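Local coordinates for protein pseudouridine synthase (Pyrococcus abyssi, PDB 2AUS) that probably isomerises specific uridines in RNA to pseudouridine, as the Cbf5 enzyme of the TruB family that works in archaeal H/ACA ribonucleoproteins, at residues I44-I49 and L93-R98; Q101-A106 and T203-F208. All blocks are in the same frame, centred on the assembly; numbering follows the deposited sequence.

Interaction 1: residues I44-I49 and L93-R98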
ATOM      1  N   ILE A  44      -1.256  26.487 -13.332  1.00 40.52           N
ATOM      2  CA  ILE A  44      -1.688  25.126 -13.051  1.00 40.82           C
ATOM      3  C   ILE A  44      -2.579  24.607 -14.180  1.00 40.50           C
ATOM      4  O   ILE A  44      -2.470  23.451 -14.580  1.00 39.75           O
ATOM      5  CB  ILE A  44      -2.434  25.066 -11.696  1.00 41.97           C
ATOM      6  CG1 ILE A  44      -1.435  25.329 -10.563  1.00 42.21           C
ATOM      7  CG2 ILE A  44      -3.120  23.717 -11.520  1.00 39.34           C
ATOM      8  CD1 ILE A  44      -2.035  25.256  -9.170  1.00 44.77           C
ATOM      9  N   GLN A  45      -3.440  25.475 -14.702  1.00 40.29           N
ATOM     10  CA  GLN A  45      -4.339  25.114 -15.794  1.00 39.88           C
ATOM     11  C   GLN A  45      -3.559  24.672 -17.024  1.00 38.74           C
ATOM     12  O   GLN A  45      -4.042  23.858 -17.816  1.00 38.64           O
ATOM     13  CB  GLN A  45      -5.213  26.310 -16.180  1.00 43.89           C
ATOM     14  CG  GLN A  45      -6.400  26.558 -15.278  1.00 52.59           C
ATOM     15  CD  GLN A  45      -7.567  25.641 -15.596  1.00 57.59           C
ATOM     16  OE1 GLN A  45      -8.069  25.626 -16.726  1.00 58.45           O
ATOM     17  NE2 GLN A  45      -8.008  24.873 -14.603  1.00 57.89           N
ATOM     18  N   TYR A  46      -2.359  25.221 -17.185  1.00 34.45           N
ATOM     19  CA  TYR A  46      -1.512  24.904 -18.325  1.00 35.37           C
ATOM     20  C   TYR A  46      -0.162  24.388 -17.862  1.00 36.27           C
ATOM     21  O   TYR A  46       0.865  24.696 -18.462  1.00 36.85           O
ATOM     22  CB  TYR A  46      -1.323  26.156 -19.195  1.00 34.94           C
ATOM     23  CG  TYR A  46      -2.620  26.647 -19.792  1.00 34.31           C
ATOM     24  CD1 TYR A  46      -3.097  26.129 -20.992  1.00 32.87           C
ATOM     25  CD2 TYR A  46      -3.424  27.551 -19.101  1.00 35.52           C
ATOM     26  CE1 TYR A  46      -4.341  26.493 -21.486  1.00 33.68           C
ATOM     27  CE2 TYR A  46      -4.670  27.919 -19.582  1.00 37.42           C
ATOM     28  CZ  TYR A  46      -5.123  27.381 -20.773  1.00 36.54           C
ATOM     29  OH  TYR A  46      -6.381  27.692 -21.226  1.00 38.57           O
ATOM     30  N   GLY A  47      -0.165  23.595 -16.794  1.00 36.92           N
ATOM     31  CA  GLY A  47       1.087  23.077 -16.276  1.00 35.77           C
ATOM     32  C   GLY A  47       1.291  21.583 -16.453  1.00 37.32           C
ATOM     33  O   GLY A  47       0.351  20.839 -16.735  1.00 34.76           O
ATOM     34  N   VAL A  48       2.542  21.158 -16.293  1.00 37.17           N
ATOM     35  CA  VAL A  48       2.926  19.751 -16.390  1.00 38.41           C
ATOM     36  C   VAL A  48       3.810  19.465 -15.186  1.00 37.79           C
ATOM     37  O   VAL A  48       4.692  20.260 -14.859  1.00 38.80           O
ATOM     38  CB  VAL A  48       3.741  19.453 -17.667  1.00 37.69           C
ATOM     39  CG1 VAL A  48       2.840  19.488 -18.885  1.00 42.27           C
ATOM     40  CG2 VAL A  48       4.857  20.485 -17.820  1.00 41.65           C
ATOM     41  N   ILE A  49       3.569  18.342 -14.522  1.00 36.29           N
ATOM     42  CA  ILE A  49       4.352  17.978 -13.348  1.00 35.64           C
ATOM     43  C   ILE A  49       5.403  16.942 -13.697  1.00 36.05           C
ATOM     44  O   ILE A  49       5.111  15.958 -14.377  1.00 36.36           O
ATOM     45  CB  ILE A  49       3.457  17.373 -12.240  1.00 36.42           C
ATOM     46  CG1 ILE A  49       2.371  18.372 -11.843  1.00 35.68           C
ATOM     47  CG2 ILE A  49       4.302  16.998 -11.021  1.00 34.71           C
ATOM     48  CD1 ILE A  49       1.416  17.842 -10.774  1.00 35.43           C
ATOM     49  N   LEU A  93      -1.545  18.729 -16.679  1.00 38.11           N
ATOM     50  CA  LEU A  93      -2.744  19.104 -15.935  1.00 39.52           C
ATOM     51  C   LEU A  93      -3.798  19.913 -16.691  1.00 41.68           C
ATOM     52  O   LEU A  93      -3.486  20.731 -17.563  1.00 39.70           O
ATOM     53  CB  LEU A  93      -2.348  19.914 -14.695  1.00 38.74           C
ATOM     54  CG  LEU A  93      -1.112  19.455 -13.920  1.00 38.09           C
ATOM     55  CD1 LEU A  93      -0.795  20.480 -12.846  1.00 38.60           C
ATOM     56  CD2 LEU A  93      -1.356  18.075 -13.301  1.00 36.98           C
ATOM     57  N   GLU A  94      -5.051  19.680 -16.317  1.00 42.35           N
ATOM     58  CA  GLU A  94      -6.194  20.389 -16.869  1.00 43.46           C
ATOM     59  C   GLU A  94      -6.130  20.652 -18.373  1.00 41.41           C
ATOM     60  O   GLU A  94      -6.129  19.726 -19.180  1.00 41.34           O
ATOM     61  CB  GLU A  94      -6.354  21.713 -16.109  1.00 45.77           C
ATOM     62  CG  GLU A  94      -6.410  21.545 -14.591  1.00 50.18           C
ATOM     63  CD  GLU A  94      -7.799  21.158 -14.079  1.00 54.32           C
ATOM     64  OE1 GLU A  94      -8.459  20.302 -14.704  1.00 55.76           O
ATOM     65  OE2 GLU A  94      -8.230  21.707 -13.042  1.00 57.86           O
ATOM     66  N   ARG A  95      -6.067  21.929 -18.736  1.00 41.69           N
ATOM     67  CA  ARG A  95      -6.027  22.354 -20.133  1.00 42.40           C
ATOM     68  C   ARG A  95      -4.814  21.871 -20.925  1.00 41.68           C
ATOM     69  O   ARG A  95      -4.852  21.819 -22.153  1.00 39.83           O
ATOM     70  CB  ARG A  95      -6.101  23.879 -20.193  1.00 44.92           C
ATOM     71  CG  ARG A  95      -7.422  24.454 -19.713  1.00 50.28           C
ATOM     72  CD  ARG A  95      -8.412  24.542 -20.855  1.00 58.16           C
ATOM     73  NE  ARG A  95      -7.832  25.280 -21.978  1.00 64.13           N
ATOM     74  CZ  ARG A  95      -8.458  25.509 -23.128  1.00 66.58           C
ATOM     75  NH1 ARG A  95      -9.695  25.059 -23.314  1.00 68.87           N
ATOM     76  NH2 ARG A  95      -7.842  26.176 -24.095  1.00 66.97           N
ATOM     77  N   ALA A  96      -3.738  21.522 -20.226  1.00 40.28           N
ATOM     78  CA  ALA A  96      -2.523  21.046 -20.875  1.00 40.49           C
ATOM     79  C   ALA A  96      -2.471  19.521 -20.980  1.00 39.99           C
ATOM     80  O   ALA A  96      -1.551  18.963 -21.584  1.00 39.26           O
ATOM     81  CB  ALA A  96      -1.310  21.538 -20.108  1.00 39.60           C
ATOM     82  N   THR A  97      -3.459  18.857 -20.392  1.00 40.45           N
ATOM     83  CA  THR A  97      -3.524  17.399 -20.381  1.00 40.24           C
ATOM     84  C   THR A  97      -3.013  16.699 -21.627  1.00 39.38           C
ATOM     85  O   THR A  97      -2.181  15.801 -21.535  1.00 40.42           O
ATOM     86  CB  THR A  97      -4.970  16.903 -20.102  1.00 40.77           C
ATOM     87  OG1 THR A  97      -5.332  17.224 -18.753  1.00 41.23           O
ATOM     88  CG2 THR A  97      -5.066  15.386 -20.280  1.00 41.62           C
ATOM     89  N   ARG A  98      -3.488  17.117 -22.791  1.00 39.20           N
ATOM     90  CA  ARG A  98      -3.093  16.477 -24.044  1.00 40.21           C
ATOM     91  C   ARG A  98      -1.679  16.805 -24.540  1.00 39.57           C
ATOM     92  O   ARG A  98      -1.234  16.244 -25.544  1.00 36.72           O
ATOM     93  CB  ARG A  98      -4.103  16.824 -25.142  1.00 43.92           C
ATOM     94  CG  ARG A  98      -5.561  16.551 -24.779  1.00 49.19           C
ATOM     95  CD  ARG A  98      -5.878  15.063 -24.736  1.00 56.78           C
ATOM     96  NE  ARG A  98      -7.273  14.791 -24.363  1.00 63.41           N
ATOM     97  CZ  ARG A  98      -8.340  15.293 -24.991  1.00 65.74           C
ATOM     98  NH1 ARG A  98      -8.187  16.106 -26.031  1.00 67.20           N
ATOM     99  NH2 ARG A  98      -9.566  14.982 -24.584  1.00 64.74           N
TER

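Interaction 2: residues Q101-A106 and T203-F208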
ATOM      1  N   GLN A 101       1.174  14.302 -25.582  1.00 45.74           N
ATOM      2  CA  GLN A 101       1.258  13.710 -26.913  1.00 48.28           C
ATOM      3  C   GLN A 101       2.625  14.069 -27.511  1.00 47.03           C
ATOM      4  O   GLN A 101       3.174  13.342 -28.335  1.00 45.79           O
ATOM      5  CB  GLN A 101       0.150  14.268 -27.821  1.00 50.91           C
ATOM      6  CG  GLN A 101       0.135  13.675 -29.235  1.00 56.48           C
ATOM      7  CD  GLN A 101      -0.600  14.553 -30.246  1.00 59.09           C
ATOM      8  OE1 GLN A 101      -1.653  15.118 -29.948  1.00 61.02           O
ATOM      9  NE2 GLN A 101      -0.052  14.653 -31.456  1.00 57.95           N
ATOM     10  N   ALA A 102       3.170  15.203 -27.090  1.00 46.22           N
ATOM     11  CA  ALA A 102       4.464  15.646 -27.597  1.00 47.58           C
ATOM     12  C   ALA A 102       5.586  14.753 -27.083  1.00 46.76           C
ATOM     13  O   ALA A 102       6.716  14.831 -27.560  1.00 47.16           O
ATOM     14  CB  ALA A 102       4.723  17.096 -27.186  1.00 45.99           C
ATOM     15  N   LEU A 103       5.262  13.898 -26.120  1.00 46.51           N
ATOM     16  CA  LEU A 103       6.244  12.999 -25.524  1.00 48.08           C
ATOM     17  C   LEU A 103       6.260  11.595 -26.101  1.00 49.01           C
ATOM     18  O   LEU A 103       7.148  10.811 -25.782  1.00 48.80           O
ATOM     19  CB  LEU A 103       6.012  12.912 -24.013  1.00 48.39           C
ATOM     20  CG  LEU A 103       6.766  13.861 -23.079  1.00 48.84           C
ATOM     21  CD1 LEU A 103       7.121  15.155 -23.768  1.00 48.30           C
ATOM     22  CD2 LEU A 103       5.906  14.106 -21.858  1.00 48.94           C
ATOM     23  N   LEU A 104       5.281  11.270 -26.939  1.00 49.91           N
ATOM     24  CA  LEU A 104       5.212   9.939 -27.534  1.00 51.61           C
ATOM     25  C   LEU A 104       6.487   9.527 -28.261  1.00 50.75           C
ATOM     26  O   LEU A 104       6.917   8.384 -28.160  1.00 51.05           O
ATOM     27  CB  LEU A 104       4.019   9.840 -28.492  1.00 52.57           C
ATOM     28  CG  LEU A 104       2.663   9.656 -27.812  1.00 54.98           C
ATOM     29  CD1 LEU A 104       1.549   9.617 -28.854  1.00 56.95           C
ATOM     30  CD2 LEU A 104       2.680   8.365 -27.008  1.00 54.04           C
ATOM     31  N   PRO A 105       7.104  10.451 -29.010  1.00 50.15           N
ATOM     32  CA  PRO A 105       8.334  10.126 -29.734  1.00 50.26           C
ATOM     33  C   PRO A 105       9.599  10.446 -28.939  1.00 50.25           C
ATOM     34  O   PRO A 105      10.710  10.227 -29.421  1.00 51.20           O
ATOM     35  CB  PRO A 105       8.225  10.996 -30.972  1.00 51.34           C
ATOM     36  CG  PRO A 105       7.663  12.260 -30.384  1.00 51.42           C
ATOM     37  CD  PRO A 105       6.559  11.741 -29.471  1.00 49.61           C
ATOM     38  N   ALA A 106       9.434  10.976 -27.732  1.00 49.08           N
ATOM     39  CA  ALA A 106      10.581  11.334 -26.904  1.00 47.30           C
ATOM     40  C   ALA A 106      11.407  10.116 -26.507  1.00 46.62           C
ATOM     41  O   ALA A 106      10.869   9.025 -26.296  1.00 45.11           O
ATOM     42  CB  ALA A 106      10.111  12.075 -25.658  1.00 47.54           C
ATOM     43  N   THR A 203      14.671   7.436 -15.522  1.00 39.40           N
ATOM     44  CA  THR A 203      15.412   8.609 -15.099  1.00 40.73           C
ATOM     45  C   THR A 203      15.263   9.752 -16.076  1.00 41.26           C
ATOM     46  O   THR A 203      15.748  10.849 -15.821  1.00 42.86           O
ATOM     47  CB  THR A 203      16.907   8.291 -14.948  1.00 40.72           C
ATOM     48  OG1 THR A 203      17.422   7.807 -16.196  1.00 39.73           O
ATOM     49  CG2 THR A 203      17.115   7.244 -13.860  1.00 41.39           C
ATOM     50  N   ARG A 204      14.588   9.499 -17.191  1.00 42.11           N
ATOM     51  CA  ARG A 204      14.405  10.537 -18.187  1.00 42.63           C
ATOM     52  C   ARG A 204      13.358  10.199 -19.237  1.00 42.29           C
ATOM     53  O   ARG A 204      13.262   9.068 -19.705  1.00 39.84           O
ATOM     54  CB  ARG A 204      15.746  10.817 -18.871  1.00 46.68           C
ATOM     55  CG  ARG A 204      15.722  11.892 -19.936  1.00 53.38           C
ATOM     56  CD  ARG A 204      17.143  12.316 -20.274  1.00 58.36           C
ATOM     57  NE  ARG A 204      17.186  13.343 -21.310  1.00 64.06           N
ATOM     58  CZ  ARG A 204      16.573  14.522 -21.228  1.00 67.41           C
ATOM     59  NH1 ARG A 204      15.860  14.834 -20.150  1.00 68.29           N
ATOM     60  NH2 ARG A 204      16.674  15.393 -22.223  1.00 67.73           N
ATOM     61  N   SER A 205      12.556  11.196 -19.585  1.00 42.36           N
ATOM     62  CA  SER A 205      11.542  11.048 -20.617  1.00 43.34           C
ATOM     63  C   SER A 205      11.503  12.363 -21.364  1.00 41.92           C
ATOM     64  O   SER A 205      10.956  13.357 -20.870  1.00 42.60           O
ATOM     65  CB  SER A 205      10.168  10.758 -20.030  1.00 43.77           C
ATOM     66  OG  SER A 205       9.222  10.705 -21.085  1.00 48.24           O
ATOM     67  N   GLY A 206      12.097  12.373 -22.550  1.00 42.68           N
ATOM     68  CA  GLY A 206      12.133  13.592 -23.333  1.00 42.45           C
ATOM     69  C   GLY A 206      12.832  14.664 -22.522  1.00 43.04           C
ATOM     70  O   GLY A 206      13.934  14.443 -22.019  1.00 43.08           O
ATOM     71  N   PRO A 207      12.207  15.833 -22.348  1.00 42.25           N
ATOM     72  CA  PRO A 207      12.848  16.899 -21.573  1.00 41.85           C
ATOM     73  C   PRO A 207      12.746  16.759 -20.051  1.00 42.03           C
ATOM     74  O   PRO A 207      13.309  17.571 -19.307  1.00 42.23           O
ATOM     75  CB  PRO A 207      12.159  18.155 -22.095  1.00 41.90           C
ATOM     76  CG  PRO A 207      10.759  17.664 -22.370  1.00 43.48           C
ATOM     77  CD  PRO A 207      10.979  16.309 -23.010  1.00 41.38           C
ATOM     78  N   PHE A 208      12.033  15.740 -19.578  1.00 39.89           N
ATOM     79  CA  PHE A 208      11.898  15.544 -18.138  1.00 39.72           C
ATOM     80  C   PHE A 208      12.961  14.610 -17.581  1.00 40.38           C
ATOM     81  O   PHE A 208      13.112  13.475 -18.028  1.00 41.29           O
ATOM     82  CB  PHE A 208      10.499  15.023 -17.799  1.00 36.84           C
ATOM     83  CG  PHE A 208       9.403  15.946 -18.236  1.00 37.73           C
ATOM     84  CD1 PHE A 208       8.887  15.875 -19.527  1.00 35.82           C
ATOM     85  CD2 PHE A 208       8.926  16.928 -17.374  1.00 36.49           C
ATOM     86  CE1 PHE A 208       7.912  16.775 -19.953  1.00 39.18           C
ATOM     87  CE2 PHE A 208       7.954  17.834 -17.788  1.00 39.84           C
ATOM     88  CZ  PHE A 208       7.442  17.759 -19.083  1.00 38.62           C
TER

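Interaction 1: residues I44-I49 and L93-R98
The antiparallel pairing of strands 47-53 and 88-93, part of the pseudouridine synthase core, ends here: L93 N donates to G47 O at 2.8 Å. Beyond L93 the chain turns into a 3-10 segment that packs on the end of helix 40-45. A96 N bonds to L93 O within its own segment and adds a weak second bond to Q45 O at 3.4 Å. R95 folds back at chi2 (-88°), which carries its NE alongside the Y46 hydroxyl; its CB lies over the Y46 ring face, 3.9 Å from the centroid, a CH-pi contact. R95 NE gives a weak, bent bond (125°) to Y46 OH, while NH2 is taken by F324 O near the chain's C-terminal end. A phenylalanine in place of Y46 could keep the ring contact, but the missing hydroxyl would probably cost R95 NE its weak acceptor and leave the guanidinium held by NH2 to F324 O. E94 answers chiefly to the backbone of E73 and K74, both of which donate to E94 OE1; Q45 NE2 stays 3.5 Å from E94 OE2. E94 O accepts from both T97 N and T97 OG1. On the apolar side I49 and L93 cross nearly at right angles, I49 CD1 lying 3.8 Å from L93 CD2.

Interaction 2: residues Q101-A106 and T203-F208
A106 CB sits 3.4 Å from G206 CA, closer than carbon pairs usually pack, and this is the tight point where the connection between strands 88-93 and 108-116 packs on the hairpin at the end of strand 195-205. G206 is the second residue of the type II' turn that forms the two-residue loop of this beta hairpin between strands 195-205 and 208-209, closed by S205 and F208, which bond in both directions. Its positive phi (59°) suits that turn, and any CB on it would run into A106 CB. Away from this point the fit relaxes. L103 reaches over with its two methyls: L103 CD1 lies 4.1 Å from P207 CD, and L103 CD2 is 3.8 Å from F208 CE1, meeting the ring obliquely. The L103 torsions, chi1 -92° and chi2 28°, lie off the staggered positions, placing both methyls against the hairpin. L103 also touches P90 of strand 88-93. L104 and P105, the middle of the type I turn from L103 to A106, face solvent on the far side. Across the two segments no hydrogen bond forms; G206 instead pairs through its backbone with G107. The join is therefore apolar, so the contact rests on close van der Waals fit, tightest where A106 meets G206.

Residues 93-98 and 101-106 belong to one connection, running from strand 88-93 to strand 108-116, so interaction 1 fixes its start against strand 47-53 and interaction 2 its end against the hairpin after strand 195-205. Their centres lie about 15 Å apart, and they meet directly where V48 CG2 packs 4.0 Å from F208 CZ. V48 also touches V99, between the two contacts, and F208 packs on V88, P90 and N50 as well, tying the two sheets together. In TruB relatives the catalytic aspartate sits in the loop leading into the strand equivalent to 88-93, the strand from which 93-98 leaves and on whose P90 L103 packs.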